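Local coordinates for general secretion pathway protein L (Vibrio parahaemolyticus, PDB 2W7V) that probably forms part of the inner-membrane platform of the type II secretion system and dimerises through its periplasmic domain, at residues R38-I43 against S81-R86; K25-T30 against Q51-A56; I29-Y34 against R42-S47. One frame throughout, in Å; residues are numbered along the deposited sequence. Where two conformers were deposited one is given.

Contact 1: residues R38-I43 against S81-R86; sequences RGEVRI and SFVLKR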
loop_
_atom_site.group_PDB
_atom_site.type_symbol
_atom_site.label_atom_id
_atom_site.label_comp_id
_atom_site.label_asym_id
_atom_site.label_seq_id
_atom_site.Cartn_x
_atom_site.Cartn_y
_atom_site.Cartn_z
ATOM N N ARG A 38 10.107 -5.016 -7.336
ATOM C CA ARG A 38 10.889 -5.634 -6.270
ATOM C C ARG A 38 10.056 -6.617 -5.476
ATOM O O ARG A 38 10.581 -7.409 -4.757
ATOM C CB ARG A 38 11.467 -4.573 -5.328
ATOM C CG ARG A 38 12.596 -3.723 -5.919
ATOM C CD ARG A 38 13.233 -2.804 -4.862
ATOM N NE ARG A 38 14.657 -2.539 -5.107
ATOM C CZ ARG A 38 15.675 -3.331 -4.731
ATOM N NH1 ARG A 38 15.471 -4.471 -4.063
ATOM N NH2 ARG A 38 16.921 -2.979 -5.019
ATOM N N GLY A 39 8.746 -6.569 -5.572
ATOM C CA GLY A 39 7.884 -7.359 -4.632
ATOM C C GLY A 39 8.089 -7.099 -3.150
ATOM O O GLY A 39 8.038 -8.004 -2.337
ATOM N N GLU A 40 8.301 -5.832 -2.809
ATOM C CA GLU A 40 8.497 -5.415 -1.443
ATOM C C GLU A 40 7.423 -4.470 -1.052
ATOM O O GLU A 40 6.880 -3.754 -1.878
ATOM C CB GLU A 40 9.783 -4.632 -1.272
ATOM C CG GLU A 40 11.016 -5.310 -1.680
ATOM C CD GLU A 40 12.232 -4.415 -1.484
ATOM O OE1 GLU A 40 12.059 -3.213 -1.162
ATOM O OE2 GLU A 40 13.335 -4.913 -1.669
ATOM N N VAL A 41 7.194 -4.421 0.242
ATOM C CA VAL A 41 6.457 -3.392 0.882
ATOM C C VAL A 41 7.352 -2.690 1.931
ATOM O O VAL A 41 7.976 -3.327 2.759
ATOM C CB VAL A 41 5.201 -4.002 1.546
ATOM C CG1 VAL A 41 4.335 -2.921 2.216
ATOM C CG2 VAL A 41 4.342 -4.775 0.475
ATOM N N ARG A 42 7.405 -1.365 1.878
ATOM C CA ARG A 42 8.065 -0.590 2.909
ATOM C C ARG A 42 7.056 0.259 3.691
ATOM O O ARG A 42 6.238 0.969 3.126
ATOM C CB ARG A 42 9.145 0.251 2.268
ATOM C CG ARG A 42 10.010 -0.567 1.300
ATOM C CD ARG A 42 11.082 0.296 0.642
ATOM N NE ARG A 42 10.547 1.072 -0.480
ATOM C CZ ARG A 42 10.269 0.564 -1.674
ATOM N NH1 ARG A 42 10.444 -0.729 -1.928
ATOM N NH2 ARG A 42 9.802 1.357 -2.617
ATOM N N ILE A 43 7.138 0.165 5.004
ATOM C CA ILE A 43 6.212 0.759 5.929
ATOM C C ILE A 43 6.911 1.717 6.871
ATOM O O ILE A 43 7.850 1.330 7.507
ATOM C CB ILE A 43 5.600 -0.361 6.814
ATOM C CG1 ILE A 43 4.795 -1.376 5.948
ATOM C CG2 ILE A 43 4.677 0.243 7.853
ATOM C CD1 ILE A 43 4.524 -2.724 6.637
ATOM N N SER A 81 10.761 1.980 10.638
ATOM C CA SER A 81 10.306 1.432 9.395
ATOM C C SER A 81 10.530 -0.049 9.339
ATOM O O SER A 81 11.239 -0.614 10.173
ATOM C CB SER A 81 11.045 2.095 8.235
ATOM O OG SER A 81 12.417 1.837 8.373
ATOM N N PHE A 82 9.895 -0.648 8.326
ATOM C CA PHE A 82 9.982 -2.061 8.044
ATOM C C PHE A 82 10.023 -2.224 6.543
ATOM O O PHE A 82 9.345 -1.502 5.828
ATOM C CB PHE A 82 8.719 -2.764 8.525
ATOM C CG PHE A 82 8.561 -2.787 9.985
ATOM C CD1 PHE A 82 9.367 -3.573 10.752
ATOM C CD2 PHE A 82 7.570 -2.032 10.598
ATOM C CE1 PHE A 82 9.234 -3.587 12.106
ATOM C CE2 PHE A 82 7.427 -2.056 11.997
ATOM C CZ PHE A 82 8.256 -2.828 12.731
ATOM N N VAL A 83 10.808 -3.186 6.089
ATOM C CA VAL A 83 10.788 -3.672 4.726
ATOM C C VAL A 83 10.306 -5.118 4.764
ATOM O O VAL A 83 10.825 -5.914 5.505
ATOM C CB VAL A 83 12.185 -3.599 4.091
ATOM C CG1 VAL A 83 12.141 -4.136 2.686
ATOM C CG2 VAL A 83 12.663 -2.137 4.076
ATOM N N LEU A 84 9.262 -5.414 4.000
ATOM C CA LEU A 84 8.727 -6.762 3.875
ATOM C C LEU A 84 9.024 -7.304 2.484
ATOM O O LEU A 84 8.838 -6.601 1.492
ATOM C CB LEU A 84 7.196 -6.746 4.028
ATOM C CG LEU A 84 6.589 -6.020 5.214
ATOM C CD1 LEU A 84 5.049 -6.202 5.236
ATOM C CD2 LEU A 84 7.230 -6.486 6.494
ATOM N N LYS A 85 9.425 -8.555 2.436
ATOM C CA LYS A 85 9.530 -9.353 1.228
ATOM C C LYS A 85 8.818 -10.679 1.485
ATOM O O LYS A 85 8.506 -11.027 2.630
ATOM C CB LYS A 85 11.000 -9.609 0.896
ATOM C CG LYS A 85 11.835 -8.334 0.757
ATOM C CD LYS A 85 13.354 -8.610 0.892
ATOM C CE LYS A 85 14.126 -7.294 1.081
ATOM N NZ LYS A 85 15.597 -7.444 0.994
ATOM N N ARG A 86 8.569 -11.428 0.423
ATOM C CA ARG A 86 7.831 -12.701 0.536
ATOM C C ARG A 86 8.549 -13.755 1.442
ATOM O O ARG A 86 9.752 -13.885 1.351
ATOM C CB ARG A 86 7.604 -13.313 -0.864
ATOM C CG ARG A 86 6.693 -12.482 -1.768
ATOM C CD ARG A 86 5.766 -13.349 -2.629
ATOM N NE ARG A 86 6.453 -13.888 -3.790
ATOM C CZ ARG A 86 6.141 -15.026 -4.417
ATOM N NH1 ARG A 86 5.140 -15.807 -4.001
ATOM N NH2 ARG A 86 6.850 -15.391 -5.479
#

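Contact 2: residues K25-T30 against Q51-A56; sequences KDLEIT and QPFEQA. With EDO (1,2-ethanediol), chain C.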
loop_
_atom_site.group_PDB
_atom_site.type_symbol
_atom_site.label_atom_id
_atom_site.label_comp_id
_atom_site.label_asym_id
_atom_site.label_seq_id
_atom_site.Cartn_x
_atom_site.Cartn_y
_atom_site.Cartn_z
ATOM N N LYS A 25 -1.195 -2.013 19.501
ATOM C CA LYS A 25 -1.496 -0.759 20.211
ATOM C C LYS A 25 -0.363 0.276 20.030
ATOM O O LYS A 25 0.813 -0.067 20.073
ATOM C CB LYS A 25 -1.675 -1.044 21.714
ATOM C CG LYS A 25 -2.776 -2.074 22.011
ATOM C CD LYS A 25 -3.070 -2.294 23.513
ATOM C CE LYS A 25 -4.166 -3.352 23.695
ATOM N NZ LYS A 25 -4.518 -3.640 25.141
ATOM N N ASP A 26 -0.720 1.540 19.871
ATOM C CA ASP A 26 0.258 2.608 19.940
ATOM C C ASP A 26 1.241 2.461 18.749
ATOM O O ASP A 26 2.432 2.760 18.870
ATOM C CB ASP A 26 0.958 2.569 21.321
ATOM C CG ASP A 26 1.806 3.827 21.621
ATOM O OD1 ASP A 26 1.730 4.808 20.856
ATOM O OD2 ASP A 26 2.550 3.831 22.640
ATOM N N LEU A 27 0.731 1.969 17.613
ATOM C CA LEU A 27 1.495 1.949 16.374
ATOM C C LEU A 27 0.736 2.647 15.255
ATOM O O LEU A 27 -0.206 2.109 14.742
ATOM C CB LEU A 27 1.844 0.512 15.922
ATOM C CG LEU A 27 2.926 0.386 14.830
ATOM C CD1 LEU A 27 4.297 0.832 15.301
ATOM C CD2 LEU A 27 3.024 -1.019 14.227
ATOM N N GLU A 28 1.208 3.798 14.839
ATOM C CA GLU A 28 0.566 4.558 13.784
ATOM C C GLU A 28 1.320 4.378 12.495
ATOM O O GLU A 28 2.458 4.721 12.446
ATOM C CB GLU A 28 0.656 6.016 14.188
ATOM C CG GLU A 28 -0.438 6.873 13.749
ATOM C CD GLU A 28 -0.529 8.117 14.621
ATOM O OE1 GLU A 28 -0.512 7.973 15.868
ATOM O OE2 GLU A 28 -0.591 9.214 14.051
ATOM N N ILE A 29 0.665 3.899 11.437
ATOM C CA ILE A 29 1.252 3.829 10.089
ATOM C C ILE A 29 1.137 5.163 9.378
ATOM O O ILE A 29 0.061 5.589 9.041
ATOM C CB ILE A 29 0.601 2.718 9.225
ATOM C CG1 ILE A 29 0.566 1.414 10.018
ATOM C CG2 ILE A 29 1.364 2.508 7.868
ATOM C CD1 ILE A 29 1.882 1.000 10.660
ATOM N N THR A 30 2.264 5.832 9.176
ATOM C CA THR A 30 2.286 7.105 8.486
ATOM C C THR A 30 2.409 6.940 6.951
ATOM O O THR A 30 1.888 7.752 6.173
ATOM C CB THR A 30 3.414 7.973 9.022
ATOM O OG1 THR A 30 4.639 7.291 8.864
ATOM C CG2 THR A 30 3.215 8.270 10.499
ATOM N N GLN A 51 8.335 -0.577 22.067
ATOM C CA GLN A 51 7.759 -1.874 22.289
ATOM C C GLN A 51 6.736 -2.299 21.213
ATOM O O GLN A 51 6.697 -3.468 20.866
ATOM C CB GLN A 51 7.126 -1.875 23.667
ATOM C CG GLN A 51 7.109 -3.164 24.361
ATOM C CD GLN A 51 7.246 -2.974 25.876
ATOM O OE1 GLN A 51 8.124 -2.234 26.353
ATOM N NE2 GLN A 51 6.377 -3.641 26.638
ATOM N N PRO A 52 5.867 -1.368 20.730
ATOM C CA PRO A 52 5.047 -1.601 19.563
ATOM C C PRO A 52 5.757 -2.005 18.277
ATOM O O PRO A 52 5.203 -2.794 17.520
ATOM C CB PRO A 52 4.296 -0.274 19.415
ATOM C CG PRO A 52 4.110 0.164 20.838
ATOM C CD PRO A 52 5.514 -0.072 21.346
ATOM N N PHE A 53 6.971 -1.503 18.051
ATOM C CA PHE A 53 7.811 -1.989 16.971
ATOM C C PHE A 53 8.244 -3.459 17.127
ATOM O O PHE A 53 8.288 -4.209 16.146
ATOM C CB PHE A 53 9.023 -1.070 16.814
ATOM C CG PHE A 53 8.667 0.287 16.245
ATOM C CD1 PHE A 53 8.582 0.477 14.885
ATOM C CD2 PHE A 53 8.372 1.368 17.079
ATOM C CE1 PHE A 53 8.237 1.733 14.362
ATOM C CE2 PHE A 53 8.013 2.609 16.541
ATOM C CZ PHE A 53 7.952 2.786 15.201
ATOM N N GLU A 54 8.576 -3.864 18.350
ATOM C CA GLU A 54 8.891 -5.238 18.633
ATOM C C GLU A 54 7.689 -6.159 18.327
ATOM O O GLU A 54 7.838 -7.255 17.768
ATOM C CB GLU A 54 9.259 -5.393 20.111
ATOM C CG GLU A 54 10.558 -4.772 20.484
ATOM C CD GLU A 54 11.730 -5.568 19.994
ATOM O OE1 GLU A 54 11.839 -6.786 20.323
ATOM O OE2 GLU A 54 12.573 -4.954 19.310
ATOM N N GLN A 55 6.514 -5.726 18.768
ATOM C CA GLN A 55 5.283 -6.479 18.577
ATOM C C GLN A 55 4.938 -6.571 17.121
ATOM O O GLN A 55 4.558 -7.617 16.649
ATOM C CB GLN A 55 4.143 -5.803 19.322
ATOM C CG GLN A 55 4.424 -5.735 20.824
ATOM C CD GLN A 55 3.254 -5.233 21.615
ATOM O OE1 GLN A 55 2.289 -4.667 21.048
ATOM N NE2 GLN A 55 3.314 -5.424 22.956
ATOM N N ALA A 56 5.110 -5.471 16.400
ATOM C CA ALA A 56 4.844 -5.441 14.967
ATOM C C ALA A 56 5.834 -6.336 14.203
ATOM O O ALA A 56 5.399 -7.134 13.404
ATOM C CB ALA A 56 4.874 -4.012 14.434
HETATM C C1 EDO C . -3.259 0.672 16.468
HETATM O O1 EDO C . -4.051 -0.475 16.697
HETATM C C2 EDO C . -2.938 0.681 14.980
HETATM O O2 EDO C . -1.792 -0.080 14.629
#

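Contact 3: residues I29-Y34 against R42-S47; sequences ITSFKY and RIHARS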
loop_
_atom_site.group_PDB
_atom_site.type_symbol
_atom_site.label_atom_id
_atom_site.label_comp_id
_atom_site.label_asym_id
_atom_site.label_seq_id
_atom_site.Cartn_x
_atom_site.Cartn_y
_atom_site.Cartn_z
ATOM N N ILE A 29 0.665 3.899 11.437
ATOM C CA ILE A 29 1.252 3.829 10.089
ATOM C C ILE A 29 1.137 5.163 9.378
ATOM O O ILE A 29 0.061 5.589 9.041
ATOM C CB ILE A 29 0.601 2.718 9.225
ATOM C CG1 ILE A 29 0.566 1.414 10.018
ATOM C CG2 ILE A 29 1.364 2.508 7.868
ATOM C CD1 ILE A 29 1.882 1.000 10.660
ATOM N N THR A 30 2.264 5.832 9.176
ATOM C CA THR A 30 2.286 7.105 8.486
ATOM C C THR A 30 2.409 6.940 6.951
ATOM O O THR A 30 1.888 7.752 6.173
ATOM C CB THR A 30 3.414 7.973 9.022
ATOM O OG1 THR A 30 4.639 7.291 8.864
ATOM C CG2 THR A 30 3.215 8.270 10.499
ATOM N N SER A 31 3.074 5.877 6.497
ATOM C CA SER A 31 3.028 5.570 5.071
ATOM C C SER A 31 3.388 4.152 4.777
ATOM O O SER A 31 4.011 3.497 5.558
ATOM C CB SER A 31 3.981 6.468 4.278
ATOM O OG SER A 31 5.289 5.950 4.316
ATOM N N PHE A 32 2.990 3.685 3.612
ATOM C CA PHE A 32 3.530 2.450 3.122
ATOM C C PHE A 32 3.485 2.324 1.633
ATOM O O PHE A 32 2.532 2.770 0.990
ATOM C CB PHE A 32 2.896 1.267 3.818
ATOM C CG PHE A 32 1.637 0.807 3.227
ATOM C CD1 PHE A 32 0.477 0.946 3.911
ATOM C CD2 PHE A 32 1.647 0.136 2.027
ATOM C CE1 PHE A 32 -0.728 0.502 3.362
ATOM C CE2 PHE A 32 0.522 -0.315 1.465
ATOM C CZ PHE A 32 -0.712 -0.128 2.113
ATOM N N LYS A 33 4.522 1.684 1.099
ATOM C CA LYS A 33 4.678 1.555 -0.333
ATOM C C LYS A 33 4.892 0.147 -0.759
ATOM O O LYS A 33 5.797 -0.474 -0.282
ATOM C CB LYS A 33 5.883 2.361 -0.806
ATOM C CG LYS A 33 6.038 2.347 -2.337
ATOM C CD LYS A 33 6.721 3.537 -2.860
ATOM C CE LYS A 33 6.522 3.694 -4.369
ATOM N NZ LYS A 33 6.801 5.165 -4.753
ATOM N N TYR A 34 4.076 -0.324 -1.688
ATOM C CA TYR A 34 4.313 -1.528 -2.486
ATOM C C TYR A 34 5.035 -1.208 -3.793
ATOM O O TYR A 34 4.617 -0.289 -4.549
ATOM C CB TYR A 34 2.987 -2.207 -2.815
ATOM C CG TYR A 34 3.047 -3.320 -3.832
ATOM C CD1 TYR A 34 3.495 -4.603 -3.495
ATOM C CD2 TYR A 34 2.613 -3.107 -5.140
ATOM C CE1 TYR A 34 3.526 -5.632 -4.461
ATOM C CE2 TYR A 34 2.649 -4.088 -6.073
ATOM C CZ TYR A 34 3.102 -5.346 -5.751
ATOM O OH TYR A 34 3.104 -6.279 -6.768
ATOM N N ARG A 42 7.405 -1.365 1.878
ATOM C CA ARG A 42 8.065 -0.590 2.909
ATOM C C ARG A 42 7.056 0.259 3.691
ATOM O O ARG A 42 6.238 0.969 3.126
ATOM C CB ARG A 42 9.145 0.251 2.268
ATOM C CG ARG A 42 10.010 -0.567 1.300
ATOM C CD ARG A 42 11.082 0.296 0.642
ATOM N NE ARG A 42 10.547 1.072 -0.480
ATOM C CZ ARG A 42 10.269 0.564 -1.674
ATOM N NH1 ARG A 42 10.444 -0.729 -1.928
ATOM N NH2 ARG A 42 9.802 1.357 -2.617
ATOM N N ILE A 43 7.138 0.165 5.004
ATOM C CA ILE A 43 6.212 0.759 5.929
ATOM C C ILE A 43 6.911 1.717 6.871
ATOM O O ILE A 43 7.850 1.330 7.507
ATOM C CB ILE A 43 5.600 -0.361 6.814
ATOM C CG1 ILE A 43 4.795 -1.376 5.948
ATOM C CG2 ILE A 43 4.677 0.243 7.853
ATOM C CD1 ILE A 43 4.524 -2.724 6.637
ATOM N N HIS A 44 6.454 2.954 6.985
ATOM C CA HIS A 44 6.906 3.799 8.057
ATOM C C HIS A 44 5.802 3.876 9.095
ATOM O O HIS A 44 4.645 3.878 8.748
ATOM C CB HIS A 44 7.302 5.201 7.593
ATOM C CG HIS A 44 8.367 5.217 6.541
ATOM N ND1 HIS A 44 8.681 6.355 5.818
ATOM C CD2 HIS A 44 9.160 4.234 6.054
ATOM C CE1 HIS A 44 9.633 6.063 4.944
ATOM N NE2 HIS A 44 9.946 4.785 5.075
ATOM N N ALA A 45 6.184 3.884 10.375
ATOM C CA ALA A 45 5.257 3.999 11.504
ATOM C C ALA A 45 5.887 4.790 12.654
ATOM O O ALA A 45 7.085 5.070 12.677
ATOM C CB ALA A 45 4.805 2.587 11.973
ATOM N N ARG A 46 5.057 5.173 13.607
ATOM C CA ARG A 46 5.513 5.862 14.815
ATOM C C ARG A 46 4.718 5.440 16.037
ATOM O O ARG A 46 3.584 4.996 15.956
ATOM C CB ARG A 46 5.397 7.368 14.646
ATOM C CG ARG A 46 4.003 7.802 14.326
ATOM C CD ARG A 46 3.940 9.260 14.162
ATOM N NE ARG A 46 2.622 9.694 13.733
ATOM C CZ ARG A 46 2.187 10.948 13.813
ATOM N NH1 ARG A 46 2.939 11.898 14.369
ATOM N NH2 ARG A 46 0.970 11.256 13.376
ATOM N N SER A 47 5.351 5.606 17.186
ATOM C CA SER A 47 4.784 5.227 18.452
ATOM C C SER A 47 5.312 6.183 19.502
ATOM O O SER A 47 6.114 7.051 19.191
ATOM C CB SER A 47 5.232 3.806 18.762
ATOM O OG SER A 47 4.698 3.324 19.972
HETATM O O HOH W 1 6.574 7.948 10.797
#

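Contact 1: residues R38-I43 against S81-R86
V41 and L84 form the hydrogen-bonded pair amid this antiparallel match. L84 N donates to V41 O at 2.7 Å, almost straight at 174°. The return bond, V41 N to L84 O, is 3.0 Å. I43 and F82 repeat the pattern, with I43 N to F82 O at 2.9 Å. R42 and V83 sit between them as a non-hydrogen-bonded pair.

A cluster of charges lies beside this pairing. In the conformer given, R42 NH1 meets E40 OE1 at 3.1 Å, from the anti side and out of the carboxylate plane; R42 has a second one. R38 NH1 reaches OE2 in a weaker bond, completing a salt-bridge network. E40 CG is anti to the carbonyl carbon (chi1 -57°) and the chain beyond is extended, which lays it beside K85, pointing the same way. K85 NZ stays 4.3 Å from E40 OE2, beyond a salt bridge, and pairs with E67 instead.

CD1 of I43 meets CD1 of L84 at 3.8 Å, the two side chains crossing at a slant. On the other face, R42 CG lies alongside V83 CG2 at 4.1 Å. G39, with positive phi (57°), and E40 both face D35 in a G1 bulge.

Strand 78-86 is paired on its far edge with strand 64-73. Helices pack the face of V41, I43, F82 and L84: V41 touches M10 of helix 8-13, while F82 and L84 touch helix 51-61.

Contact 2: residues K25-T30 against Q51-A56
L27 carries its CG anti to the backbone N (chi1 -166°), and chi2 of 66° then spreads the two methyls over different parts of helix 51-61. CD1 goes to the ring of F53 and CD2 to A56. CD1 sits over the centre of one ring face, 4.1 Å from the F53 centroid and 9° off the normal, a CH-pi contact. The two side chains cross at about a right angle. CD2 packs tightly on the methyl of A56, with L27 CD2 to A56 CB at 3.5 Å.

P52, in the first turn of the helix, fits against the backbone that leads into strand 28-35. Its CG lies 3.4 Å from K25 O, and its CB is 3.6 Å from D26 O. The CB of D26 adds a looser apolar touch, 4.0 Å from P52 CG. The chain leading into the strand thus meets the helix, which lies on one face of an antiparallel sheet, an alpha+beta arrangement. The order of helices, two strands, helix, two strands is consistent with a circularly permuted ferredoxin-like fold.

D26 O is also hydrogen-bonded to the hydroxyl of S47, just ahead of the helix. The same helix carries F53 and A56 on to F82 of strand 78-86. A 1,2-ethanediol, probably from the crystallisation liquor, places its O2 2.7 Å from L27 O.

Contact 3: residues I29-Y34 against R42-S47
R42, T30 and H44 have the largest areas buried here, and each pairs with the opposite strand in its own way. R42 is joined to K33 by two backbone bonds, K33 N to R42 O and R42 N to K33 O, both 2.8 Å. Their side chains lie alongside each other and point the same way. In the conformer given, R42 NH2 comes obliquely to K33 CD at 3.8 Å. Both side-chain ends also lie near a bound phosphate, probably from the crystallisation liquor, but only at long range. The firmer partner of R42 is E40.

H44 N donates to S31 O at 2.9 Å. H44 O faces two residues at once, T30 and S31, which makes a classic beta bulge. T30 N reaches it at 3.1 Å from above the carbonyl plane, while the bond from S31 N is weak at 3.4 Å. The OG of S31 lies near ND1 of the H44 ring, oblique to it.

In T30, chi1 of 58° puts OG1 between N and the carbonyl carbon and CG2 anti to the carbonyl carbon. OG1 lies by H44 and a water, which is 2.8 Å from it. CG2 lies 3.6 Å from R46 NE, the two side chains crossing at about a right angle. R46 forms its salt bridge with E28.

I29, F32, I43 and A45 fill the opposite face, where I29 CD1 packs on A45 CB. This hairpin pairs through strand 40-47 with strand 78-86. At its other edge, F32, K33 and Y34 pair antiparallel with a strand of the second subunit, and the sheet continues across the dimer. Y34 also touches helix 8-13.

How the contacts relate
All three contacts belong to one four-stranded antiparallel sheet and helix 51-61. Contacts 1 and 3 share strand 40-47, which lies between strands 28-35 and 78-86; their centres are about 10 Å apart. Contact 3 closes the hairpin of successive strands, whereas contact 1 brings in the last strand of the chain. Contact 2 shares strand 28-35 with contact 3, again with centres about 10 Å apart, and joins the chain leading into it to helix 51-61. The centres of contacts 1 and 2 are about 16 Å apart and their segments alternate along the chain, but F82 touches F53 and A56. Contacts 2 and 3 both reach the second subunit, so the hairpin serves fold and dimer alike.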